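Local coordinates for protein GDP-L-fucose synthase (Campylobacter jejuni subsp. jejuni serotype O:2, PDB 7CXT) that reduces the C4 keto group of GDP-6-OMe-4-keto-L-xylo-heptose, using NADPH as the hydride donor, at residues 9-14 with 32-37; 60-65 with 99-104; 103-108 with 253-258. All coordinates share one frame; numbering follows the deposited sequence.

Contact 1 (9-14 with 32-37); sequences IYIAGH and NNLVLK. With NDP (NADPH dihydro-nicotinamide-adenine-dinucleotide phosphate), chain C.
Leu36 lays its CB squarely over one face of the His14 imidazole, 3.6 Å from the ring centroid and 2° off the normal, a CH-pi contact. The two side chains cross at about a right angle, and Leu36 CD2 reaches back to within 3.6 Å of His14 CB. His14 CG stands between the backbone N and the carbonyl carbon (chi1 70°), which turns the flat face to the leucine and puts ND1 and CE1 by the backbone of Lys37. Leu36 CD2 also meets Ile11 CD1, and Ile11 CD1 also meets Leu34 CD2; Leu34 CD2 in turn lies against Ile9 CB, giving an apolar seam that helix 17-28 covers through Val23 and Leu26. Beside this seam the backbones pair in parallel. Ile9 makes both bonds, its N donating to Asn33 O (2.8 Å, 162° at the hydrogen) and its O accepting from Val35 N (2.7 Å). Tyr10 points to the other face of the sheet, and Val35 O lies at its ring edge, in plane, 3.2 Å from CD1. Beyond Val35 the strands part, and two waters bridge them. One accepts from Gly13 N, donates to Lys37 O and bonds Tyr10 OH; the second donates to Ile11 O, accepts from Lys37 N and hydrogen-bonds His14 ND1 at 2.9 Å. Gly13 O comes within 3.8 Å of NDP O3B, on the adenosine ribose of NADPH. Strand 9-12, helix 17-28 and strand 34-35 form the first beta-alpha-beta unit of a Rossmann fold, and Gly13 opens its glycine-rich loop.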
# COMPACT_ATOMS: atom_id res chain seq x y z
N ILE A 9 -13.75 -18.40 15.43
CA ILE A 9 -13.75 -17.06 14.86
C ILE A 9 -12.79 -16.18 15.64
O ILE A 9 -12.92 -16.05 16.86
CB ILE A 9 -15.14 -16.41 14.88
CG1 ILE A 9 -16.24 -17.38 14.43
CG2 ILE A 9 -15.12 -15.10 14.07
CD1 ILE A 9 -16.32 -17.57 12.98
N TYR A 10 -11.88 -15.53 14.92
CA TYR A 10 -11.02 -14.48 15.46
C TYR A 10 -11.54 -13.12 15.00
O TYR A 10 -11.63 -12.86 13.80
CB TYR A 10 -9.58 -14.70 15.01
CG TYR A 10 -8.62 -13.58 15.30
CD1 TYR A 10 -8.60 -12.96 16.54
CD2 TYR A 10 -7.68 -13.16 14.33
CE1 TYR A 10 -7.68 -11.92 16.83
CE2 TYR A 10 -6.78 -12.14 14.60
CZ TYR A 10 -6.78 -11.52 15.85
OH TYR A 10 -5.89 -10.49 16.09
N ILE A 11 -11.90 -12.26 15.95
CA ILE A 11 -12.22 -10.86 15.69
C ILE A 11 -11.01 -10.05 16.14
O ILE A 11 -10.80 -9.83 17.34
CB ILE A 11 -13.48 -10.39 16.43
CG1 ILE A 11 -14.71 -11.23 16.06
CG2 ILE A 11 -13.70 -8.89 16.19
CD1 ILE A 11 -14.97 -12.36 17.04
N ALA A 12 -10.18 -9.61 15.19
CA ALA A 12 -9.02 -8.80 15.55
C ALA A 12 -9.48 -7.42 16.01
O ALA A 12 -10.37 -6.83 15.39
CB ALA A 12 -8.07 -8.68 14.36
N GLY A 13 -8.87 -6.90 17.06
CA GLY A 13 -9.29 -5.58 17.53
C GLY A 13 -10.67 -5.57 18.19
O GLY A 13 -11.44 -4.63 17.99
N HIS A 14 -10.98 -6.59 18.97
CA HIS A 14 -12.36 -6.84 19.37
C HIS A 14 -12.92 -5.82 20.37
O HIS A 14 -14.13 -5.83 20.61
CB HIS A 14 -12.46 -8.23 19.97
CG HIS A 14 -11.79 -8.34 21.30
ND1 HIS A 14 -10.42 -8.34 21.44
CD2 HIS A 14 -12.30 -8.45 22.55
CE1 HIS A 14 -10.11 -8.45 22.72
NE2 HIS A 14 -11.23 -8.51 23.42
N ASN A 32 -20.40 -18.63 19.07
CA ASN A 32 -19.69 -18.25 20.29
C ASN A 32 -18.32 -18.92 20.44
O ASN A 32 -17.74 -18.82 21.52
CB ASN A 32 -20.54 -18.54 21.54
CG ASN A 32 -20.05 -17.77 22.77
OD1 ASN A 32 -19.48 -16.68 22.64
ND2 ASN A 32 -20.27 -18.32 23.96
N ASN A 33 -17.81 -19.61 19.42
CA ASN A 33 -16.44 -20.13 19.46
C ASN A 33 -15.46 -19.04 19.01
O ASN A 33 -14.85 -19.08 17.94
CB ASN A 33 -16.31 -21.39 18.61
CG ASN A 33 -14.99 -22.14 18.85
OD1 ASN A 33 -14.29 -21.90 19.84
ND2 ASN A 33 -14.63 -23.05 17.93
N LEU A 34 -15.32 -18.03 19.87
CA LEU A 34 -14.55 -16.83 19.55
C LEU A 34 -13.14 -16.89 20.15
O LEU A 34 -12.96 -17.38 21.26
CB LEU A 34 -15.27 -15.58 20.07
CG LEU A 34 -16.74 -15.49 19.66
CD1 LEU A 34 -17.35 -14.18 20.15
CD2 LEU A 34 -16.90 -15.63 18.16
N VAL A 35 -12.16 -16.38 19.41
CA VAL A 35 -10.80 -16.14 19.92
C VAL A 35 -10.56 -14.64 19.92
O VAL A 35 -10.59 -14.01 18.85
CB VAL A 35 -9.72 -16.83 19.08
CG1 VAL A 35 -8.35 -16.79 19.83
CG2 VAL A 35 -10.12 -18.21 18.78
N LEU A 36 -10.27 -14.08 21.09
CA LEU A 36 -10.07 -12.65 21.26
C LEU A 36 -8.74 -12.39 21.96
O LEU A 36 -8.40 -13.07 22.92
CB LEU A 36 -11.19 -12.05 22.09
CG LEU A 36 -12.61 -12.43 21.66
CD1 LEU A 36 -13.62 -12.00 22.73
CD2 LEU A 36 -12.95 -11.83 20.29
N LYS A 37 -8.02 -11.36 21.50
CA LYS A 37 -6.77 -10.93 22.14
C LYS A 37 -6.74 -9.41 22.23
O LYS A 37 -6.78 -8.73 21.21
CB LYS A 37 -5.55 -11.43 21.35
CG LYS A 37 -5.41 -12.93 21.26
CD LYS A 37 -4.93 -13.54 22.59
CE LYS A 37 -4.92 -15.07 22.54
NZ LYS A 37 -4.78 -15.70 23.91
PA NDP C . -11.50 1.47 16.72
O1A NDP C . -10.38 2.44 16.58
O2A NDP C . -12.79 1.86 17.39
O5B NDP C . -10.95 0.14 17.52
C5B NDP C . -9.80 -0.26 16.85
C4B NDP C . -9.24 -1.45 17.65
O4B NDP C . -7.97 -1.84 17.13
C3B NDP C . -9.07 -1.00 19.12
O3B NDP C . -9.64 -1.96 19.98
C2B NDP C . -7.53 -1.02 19.28
O2B NDP C . -7.12 -1.45 20.46
C1B NDP C . -7.16 -2.11 18.24
N9A NDP C . -5.78 -1.99 17.83
C8A NDP C . -5.14 -0.89 17.19
N7A NDP C . -3.84 -1.11 16.96
C5A NDP C . -3.62 -2.42 17.49
C6A NDP C . -2.47 -3.23 17.55
N6A NDP C . -1.24 -2.81 17.07
N1A NDP C . -2.53 -4.46 18.09
C2A NDP C . -3.76 -4.85 18.58
N3A NDP C . -4.92 -4.22 18.59
C4A NDP C . -4.82 -2.97 18.02
O3 NDP C . -11.71 0.98 15.16
PN NDP C . -13.24 0.99 14.67
O1N NDP C . -13.70 2.40 14.59
O2N NDP C . -14.13 -0.14 15.13
O5D NDP C . -13.09 0.66 12.95
C5D NDP C . -12.80 -0.66 12.71
C4D NDP C . -12.58 -0.80 11.21
O4D NDP C . -13.54 0.04 10.51
C3D NDP C . -11.16 -0.22 10.84
O3D NDP C . -10.65 -0.94 9.78
C2D NDP C . -11.50 1.21 10.39
O2D NDP C . -10.59 1.74 9.46
C1D NDP C . -12.83 0.94 9.67
N1N NDP C . -13.57 2.19 9.53
C2N NDP C . -14.16 2.82 10.63
C3N NDP C . -14.59 4.12 10.50
C7N NDP C . -15.20 4.81 11.64
O7N NDP C . -15.77 5.91 11.56
N7N NDP C . -15.10 4.20 12.88
C4N NDP C . -14.44 4.88 9.24
C5N NDP C . -14.06 4.02 8.11
C6N NDP C . -13.65 2.76 8.28
P2B NDP C . -6.89 -0.19 21.73
O1X NDP C . -8.32 0.18 21.93
O2X NDP C . -6.23 -1.06 22.81
O3X NDP C . -6.02 0.77 20.98
O HOH W 1 -6.74 -8.75 18.13
O HOH W 2 -8.95 -9.66 19.25

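Contact 2 (60-65 with 99-104); sequences EYVFLT and NNVKKL. With NDP (NADPH dihydro-nicotinamide-adenine-dinucleotide phosphate), chain C.
One face of the Tyr61 ring carries Lys102 CB, 4.3 Å from the centroid and 25° off the normal, while Lys103 CB approaches the CD2-CE2 side obliquely. Beyond CB the Lys102 chain skirts the rim toward the phenol end, bends at chi3 (74°) and delivers NZ to Tyr61 OH, to which it donates at 2.8 Å. One lysine thus offers methylene to the ring and ammonium to the hydroxyl. This pair closes one end of a beta-alpha-beta unit of the Rossmann fold, in which helix 78-98 carries the chain from strand 61-64 to strand 103-109. The helix stops in a Schellman motif with Asn100 as the C-prime residue, and Val101 then turns the chain into the sheet. Two parallel bridges follow, Tyr61 with Lys103 and Val62 with Leu104. Before them Lys102 N donates to Glu60 O (2.8 Å), and within them Val62 N donates to Lys103 O at 3.2 Å, in the carbonyl plane. The Glu60 carboxylate runs alongside Lys102, but its OE2 is taken by Lys8 N. On the face opposite Tyr61, Val62 splits its two methyls: CG2 meets Val101 CG2, the two side chains crossing at about a right angle, and CG1, anti to the backbone N (chi1 173°), packs on Leu104 CD1 at 3.7 Å. Phe54 of helix 47-57 and Ser96 cover these valines. At the far end of 60-65, Thr65 O comes within 3.1 Å of NDP C5D.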
# COMPACT_ATOMS: atom_id res chain seq x y z
N GLU A 60 -10.68 -20.33 11.94
CA GLU A 60 -11.25 -20.62 10.61
C GLU A 60 -11.80 -19.38 9.91
O GLU A 60 -11.85 -19.35 8.67
CB GLU A 60 -12.37 -21.66 10.71
CG GLU A 60 -11.91 -23.01 11.26
CD GLU A 60 -13.08 -23.88 11.65
OE1 GLU A 60 -13.62 -24.56 10.76
OE2 GLU A 60 -13.45 -23.87 12.84
N TYR A 61 -12.22 -18.37 10.67
CA TYR A 61 -12.72 -17.13 10.10
C TYR A 61 -12.09 -15.96 10.85
O TYR A 61 -11.83 -16.05 12.05
CB TYR A 61 -14.27 -17.06 10.18
CG TYR A 61 -14.91 -18.17 9.40
CD1 TYR A 61 -15.14 -19.42 9.97
CD2 TYR A 61 -15.25 -17.99 8.07
CE1 TYR A 61 -15.69 -20.45 9.24
CE2 TYR A 61 -15.82 -19.03 7.32
CZ TYR A 61 -16.04 -20.24 7.91
OH TYR A 61 -16.61 -21.25 7.16
N VAL A 62 -11.83 -14.87 10.12
CA VAL A 62 -11.15 -13.70 10.66
C VAL A 62 -11.94 -12.45 10.30
O VAL A 62 -12.30 -12.26 9.13
CB VAL A 62 -9.70 -13.61 10.13
CG1 VAL A 62 -9.05 -12.29 10.56
CG2 VAL A 62 -8.88 -14.83 10.59
N PHE A 63 -12.25 -11.62 11.30
CA PHE A 63 -12.82 -10.28 11.11
C PHE A 63 -11.75 -9.30 11.56
O PHE A 63 -11.49 -9.18 12.76
CB PHE A 63 -14.09 -10.06 11.94
CG PHE A 63 -15.29 -10.80 11.44
CD1 PHE A 63 -16.12 -10.24 10.47
CD2 PHE A 63 -15.63 -12.03 11.98
CE1 PHE A 63 -17.24 -10.93 10.03
CE2 PHE A 63 -16.75 -12.72 11.55
CZ PHE A 63 -17.56 -12.16 10.58
N LEU A 64 -11.15 -8.57 10.61
CA LEU A 64 -9.98 -7.72 10.90
C LEU A 64 -10.44 -6.28 11.11
O LEU A 64 -10.50 -5.49 10.17
CB LEU A 64 -8.94 -7.80 9.78
CG LEU A 64 -7.73 -6.84 9.78
CD1 LEU A 64 -6.95 -6.89 11.12
CD2 LEU A 64 -6.80 -7.14 8.63
N THR A 65 -10.75 -5.92 12.36
CA THR A 65 -11.21 -4.57 12.66
C THR A 65 -10.12 -3.66 13.21
O THR A 65 -10.35 -2.45 13.29
CB THR A 65 -12.39 -4.58 13.65
OG1 THR A 65 -11.92 -4.79 14.99
CG2 THR A 65 -13.39 -5.68 13.30
N ASN A 99 -2.03 -20.18 7.42
CA ASN A 99 -2.67 -21.10 8.34
C ASN A 99 -4.06 -21.50 7.87
O ASN A 99 -4.88 -21.96 8.68
CB ASN A 99 -2.68 -20.50 9.75
CG ASN A 99 -1.27 -20.44 10.36
OD1 ASN A 99 -0.78 -21.43 10.87
ND2 ASN A 99 -0.62 -19.27 10.28
N ASN A 100 -4.34 -21.34 6.58
CA ASN A 100 -5.50 -21.94 5.92
C ASN A 100 -6.83 -21.45 6.51
O ASN A 100 -7.80 -22.20 6.61
CB ASN A 100 -5.42 -23.48 5.98
CG ASN A 100 -6.20 -24.15 4.85
OD1 ASN A 100 -6.39 -23.58 3.77
ND2 ASN A 100 -6.64 -25.38 5.10
N VAL A 101 -6.88 -20.16 6.85
CA VAL A 101 -8.14 -19.50 7.17
C VAL A 101 -9.12 -19.64 6.00
O VAL A 101 -8.75 -19.48 4.83
CB VAL A 101 -7.88 -18.02 7.50
CG1 VAL A 101 -9.14 -17.18 7.43
CG2 VAL A 101 -7.21 -17.91 8.88
N LYS A 102 -10.38 -19.94 6.34
CA LYS A 102 -11.41 -20.20 5.34
C LYS A 102 -11.86 -18.91 4.67
O LYS A 102 -11.82 -18.80 3.44
CB LYS A 102 -12.60 -20.92 5.99
CG LYS A 102 -12.29 -22.37 6.36
CD LYS A 102 -13.50 -23.04 6.96
CE LYS A 102 -14.53 -23.34 5.88
NZ LYS A 102 -15.79 -23.89 6.48
N LYS A 103 -12.25 -17.90 5.45
CA LYS A 103 -12.59 -16.59 4.92
C LYS A 103 -12.13 -15.51 5.89
O LYS A 103 -11.97 -15.74 7.09
CB LYS A 103 -14.10 -16.43 4.67
CG LYS A 103 -14.67 -17.37 3.63
CD LYS A 103 -16.19 -17.25 3.51
CE LYS A 103 -16.59 -16.09 2.64
NZ LYS A 103 -18.04 -16.18 2.28
N LEU A 104 -11.92 -14.31 5.34
CA LEU A 104 -11.50 -13.17 6.12
C LEU A 104 -12.27 -11.95 5.63
O LEU A 104 -12.56 -11.83 4.44
CB LEU A 104 -9.98 -12.94 5.99
CG LEU A 104 -9.34 -11.72 6.65
CD1 LEU A 104 -7.87 -12.08 7.01
CD2 LEU A 104 -9.39 -10.46 5.80
PA NDP C . -11.50 1.47 16.72
O1A NDP C . -10.38 2.44 16.58
O2A NDP C . -12.79 1.86 17.39
O5B NDP C . -10.95 0.14 17.52
C5B NDP C . -9.80 -0.26 16.85
C4B NDP C . -9.24 -1.45 17.65
O4B NDP C . -7.97 -1.84 17.13
C3B NDP C . -9.07 -1.00 19.12
O3B NDP C . -9.64 -1.96 19.98
C2B NDP C . -7.53 -1.02 19.28
O2B NDP C . -7.12 -1.45 20.46
C1B NDP C . -7.16 -2.11 18.24
N9A NDP C . -5.78 -1.99 17.83
C8A NDP C . -5.14 -0.89 17.19
N7A NDP C . -3.84 -1.11 16.96
C5A NDP C . -3.62 -2.42 17.49
C6A NDP C . -2.47 -3.23 17.55
N6A NDP C . -1.24 -2.81 17.07
N1A NDP C . -2.53 -4.46 18.09
C2A NDP C . -3.76 -4.85 18.58
N3A NDP C . -4.92 -4.22 18.59
C4A NDP C . -4.82 -2.97 18.02
O3 NDP C . -11.71 0.98 15.16
PN NDP C . -13.24 0.99 14.67
O1N NDP C . -13.70 2.40 14.59
O2N NDP C . -14.13 -0.14 15.13
O5D NDP C . -13.09 0.66 12.95
C5D NDP C . -12.80 -0.66 12.71
C4D NDP C . -12.58 -0.80 11.21
O4D NDP C . -13.54 0.04 10.51
C3D NDP C . -11.16 -0.22 10.84
O3D NDP C . -10.65 -0.94 9.78
C2D NDP C . -11.50 1.21 10.39
O2D NDP C . -10.59 1.74 9.46
C1D NDP C . -12.83 0.94 9.67
N1N NDP C . -13.57 2.19 9.53
C2N NDP C . -14.16 2.82 10.63
C3N NDP C . -14.59 4.12 10.50
C7N NDP C . -15.20 4.81 11.64
O7N NDP C . -15.77 5.91 11.56
N7N NDP C . -15.10 4.20 12.88
C4N NDP C . -14.44 4.88 9.24
C5N NDP C . -14.06 4.02 8.11
C6N NDP C . -13.65 2.76 8.28
P2B NDP C . -6.89 -0.19 21.73
O1X NDP C . -8.32 0.18 21.93
O2X NDP C . -6.23 -1.06 22.81
O3X NDP C . -6.02 0.77 20.98

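Contact 3 (103-108 with 253-258); sequences KLVFFG and IYTMQN. With NDP (NADPH dihydro-nicotinamide-adenine-dinucleotide phosphate), chain C.
Lys103 sends its side chain from the strand to the end of helix 245-258, and its bend at chi3 (82°) brings NZ to the carbonyls of the helix's C-terminal turn. NZ donates to Thr255 O at 3.0 Å, on a lone pair in the carbonyl plane, and to Met256 O at 2.6 Å, this time from well above the plane. Nearer the backbone, Lys103 CB touches Met256 SD at 3.7 Å. Past Leu104, whose side chain turns to the opposite face of the sheet, Val105 faces the helix again. Its CG2 takes Met256 CE at 3.6 Å and Thr255 CG2 at 4.0 Å. The methionine reaches this spot by bending at chi2 (-56°), which carries SD and CE toward the strand, where the chain crosses the valine obliquely. Val105 CG1 rests 3.7 Å above one face of the Phe107 ring, two residues on, toward its rim. At Phe107 the strand arrives at NADPH: its carbonyl O accepts a weak bond from NDP O3D and another from Lys142 NZ. Gly108 O follows, 3.2 Å from NDP C6N of the nicotinamide. The strand and helix run roughly antiparallel, at 149°, as expected of a helix packed on a Rossmann sheet. Ile259 O and a salt bridge to Asp260 OD1 add to the grip on the lysine, and this buried ammonium, set against the negative end of a helix, is probably kept charged by its surroundings.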
# COMPACT_ATOMS: atom_id res chain seq x y z
N LYS A 103 -12.25 -17.90 5.45
CA LYS A 103 -12.59 -16.59 4.92
C LYS A 103 -12.13 -15.51 5.89
O LYS A 103 -11.97 -15.74 7.09
CB LYS A 103 -14.10 -16.43 4.67
CG LYS A 103 -14.67 -17.37 3.63
CD LYS A 103 -16.19 -17.25 3.51
CE LYS A 103 -16.59 -16.09 2.64
NZ LYS A 103 -18.04 -16.18 2.28
N LEU A 104 -11.92 -14.31 5.34
CA LEU A 104 -11.50 -13.17 6.12
C LEU A 104 -12.27 -11.95 5.63
O LEU A 104 -12.56 -11.83 4.44
CB LEU A 104 -9.98 -12.94 5.99
CG LEU A 104 -9.34 -11.72 6.65
CD1 LEU A 104 -7.87 -12.08 7.01
CD2 LEU A 104 -9.39 -10.46 5.80
N VAL A 105 -12.61 -11.06 6.55
CA VAL A 105 -13.25 -9.80 6.20
C VAL A 105 -12.39 -8.67 6.70
O VAL A 105 -12.07 -8.61 7.89
CB VAL A 105 -14.68 -9.69 6.76
CG1 VAL A 105 -15.14 -8.24 6.64
CG2 VAL A 105 -15.60 -10.59 5.98
N PHE A 106 -12.02 -7.77 5.80
CA PHE A 106 -11.22 -6.61 6.12
C PHE A 106 -12.07 -5.37 5.90
O PHE A 106 -12.90 -5.33 4.99
CB PHE A 106 -9.95 -6.59 5.24
CG PHE A 106 -9.19 -5.30 5.31
CD1 PHE A 106 -8.73 -4.82 6.53
CD2 PHE A 106 -8.93 -4.57 4.16
CE1 PHE A 106 -8.04 -3.61 6.59
CE2 PHE A 106 -8.23 -3.38 4.20
CZ PHE A 106 -7.76 -2.91 5.43
N PHE A 107 -11.90 -4.37 6.75
CA PHE A 107 -12.72 -3.17 6.63
C PHE A 107 -11.90 -2.03 6.04
O PHE A 107 -10.83 -1.69 6.55
CB PHE A 107 -13.33 -2.80 7.98
CG PHE A 107 -14.32 -3.81 8.47
CD1 PHE A 107 -15.65 -3.74 8.07
CD2 PHE A 107 -13.91 -4.86 9.26
CE1 PHE A 107 -16.56 -4.69 8.50
CE2 PHE A 107 -14.82 -5.81 9.69
CZ PHE A 107 -16.15 -5.73 9.30
N GLY A 108 -12.41 -1.48 4.93
CA GLY A 108 -11.80 -0.34 4.29
C GLY A 108 -12.37 0.96 4.78
O GLY A 108 -13.25 1.01 5.64
N ILE A 253 -21.27 -10.42 8.67
CA ILE A 253 -21.69 -11.80 8.82
C ILE A 253 -22.33 -12.30 7.53
O ILE A 253 -22.03 -13.41 7.06
CB ILE A 253 -22.63 -11.95 10.03
CG1 ILE A 253 -21.86 -11.73 11.33
CG2 ILE A 253 -23.33 -13.32 10.01
CD1 ILE A 253 -22.74 -11.42 12.53
N TYR A 254 -23.17 -11.47 6.90
CA TYR A 254 -23.76 -11.86 5.63
C TYR A 254 -22.69 -12.17 4.60
O TYR A 254 -22.82 -13.13 3.82
CB TYR A 254 -24.67 -10.74 5.11
CG TYR A 254 -25.35 -11.11 3.81
CD1 TYR A 254 -26.57 -11.77 3.79
CD2 TYR A 254 -24.74 -10.81 2.59
CE1 TYR A 254 -27.18 -12.12 2.59
CE2 TYR A 254 -25.34 -11.15 1.39
CZ TYR A 254 -26.56 -11.81 1.39
OH TYR A 254 -27.14 -12.14 0.18
N THR A 255 -21.60 -11.39 4.59
CA THR A 255 -20.51 -11.64 3.66
C THR A 255 -19.87 -13.00 3.93
O THR A 255 -19.62 -13.77 2.99
CB THR A 255 -19.47 -10.51 3.75
OG1 THR A 255 -20.05 -9.29 3.25
CG2 THR A 255 -18.21 -10.83 2.92
N MET A 256 -19.65 -13.34 5.21
CA MET A 256 -19.04 -14.63 5.52
C MET A 256 -19.89 -15.78 5.01
O MET A 256 -19.37 -16.74 4.43
CB MET A 256 -18.85 -14.79 7.03
CG MET A 256 -17.73 -13.97 7.61
SD MET A 256 -16.12 -14.25 6.82
CE MET A 256 -15.07 -13.52 8.07
N GLN A 257 -21.22 -15.68 5.20
CA GLN A 257 -22.14 -16.75 4.85
C GLN A 257 -22.49 -16.79 3.36
O GLN A 257 -22.98 -17.83 2.90
CB GLN A 257 -23.45 -16.61 5.64
CG GLN A 257 -23.26 -16.55 7.16
CD GLN A 257 -22.54 -17.77 7.70
OE1 GLN A 257 -21.33 -17.89 7.55
NE2 GLN A 257 -23.28 -18.68 8.34
N ASN A 258 -22.28 -15.71 2.61
CA ASN A 258 -22.89 -15.66 1.28
C ASN A 258 -21.99 -15.16 0.15
O ASN A 258 -22.24 -15.54 -1.00
CB ASN A 258 -24.15 -14.80 1.29
CG ASN A 258 -25.20 -15.34 2.24
OD1 ASN A 258 -25.93 -16.26 1.90
ND2 ASN A 258 -25.28 -14.75 3.43
PA NDP C . -11.50 1.47 16.72
O1A NDP C . -10.38 2.44 16.58
O2A NDP C . -12.79 1.86 17.39
O5B NDP C . -10.95 0.14 17.52
C5B NDP C . -9.80 -0.26 16.85
C4B NDP C . -9.24 -1.45 17.65
O4B NDP C . -7.97 -1.84 17.13
C3B NDP C . -9.07 -1.00 19.12
O3B NDP C . -9.64 -1.96 19.98
C2B NDP C . -7.53 -1.02 19.28
O2B NDP C . -7.12 -1.45 20.46
C1B NDP C . -7.16 -2.11 18.24
N9A NDP C . -5.78 -1.99 17.83
C8A NDP C . -5.14 -0.89 17.19
N7A NDP C . -3.84 -1.11 16.96
C5A NDP C . -3.62 -2.42 17.49
C6A NDP C . -2.47 -3.23 17.55
N6A NDP C . -1.24 -2.81 17.07
N1A NDP C . -2.53 -4.46 18.09
C2A NDP C . -3.76 -4.85 18.58
N3A NDP C . -4.92 -4.22 18.59
C4A NDP C . -4.82 -2.97 18.02
O3 NDP C . -11.71 0.98 15.16
PN NDP C . -13.24 0.99 14.67
O1N NDP C . -13.70 2.40 14.59
O2N NDP C . -14.13 -0.14 15.13
O5D NDP C . -13.09 0.66 12.95
C5D NDP C . -12.80 -0.66 12.71
C4D NDP C . -12.58 -0.80 11.21
O4D NDP C . -13.54 0.04 10.51
C3D NDP C . -11.16 -0.22 10.84
O3D NDP C . -10.65 -0.94 9.78
C2D NDP C . -11.50 1.21 10.39
O2D NDP C . -10.59 1.74 9.46
C1D NDP C . -12.83 0.94 9.67
N1N NDP C . -13.57 2.19 9.53
C2N NDP C . -14.16 2.82 10.63
C3N NDP C . -14.59 4.12 10.50
C7N NDP C . -15.20 4.81 11.64
O7N NDP C . -15.77 5.91 11.56
N7N NDP C . -15.10 4.20 12.88
C4N NDP C . -14.44 4.88 9.24
C5N NDP C . -14.06 4.02 8.11
C6N NDP C . -13.65 2.76 8.28
P2B NDP C . -6.89 -0.19 21.73
O1X NDP C . -8.32 0.18 21.93
O2X NDP C . -6.23 -1.06 22.81
O3X NDP C . -6.02 0.77 20.98

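How the contacts relate
The three contacts step across one parallel sheet, in the order 34-35, 9-12, 61-64, 103-109. Contacts 1 and 2 have centres about 10 Å apart and meet where strands 9-12 and 61-64 adjoin: Ala12 N pairs with Phe63 O (2.8 Å), and just past the strand Thr65 OG1 probably hydrogen-bonds Ala12 O (2.6 Å). Contacts 2 and 3, centres about 9 Å apart, share Lys103 and Leu104, and Met256 CE of contact 3 comes within 3.2 Å of Val62 O. Contacts 1 and 3 do not touch; their nearest atoms are about 6 Å apart. All three reach NADPH: Gly13 near the adenosine ribose, Thr65 by the C5D carbon of the nicotinamide ribose, and Phe107 with Gly108 by the nicotinamide riboside.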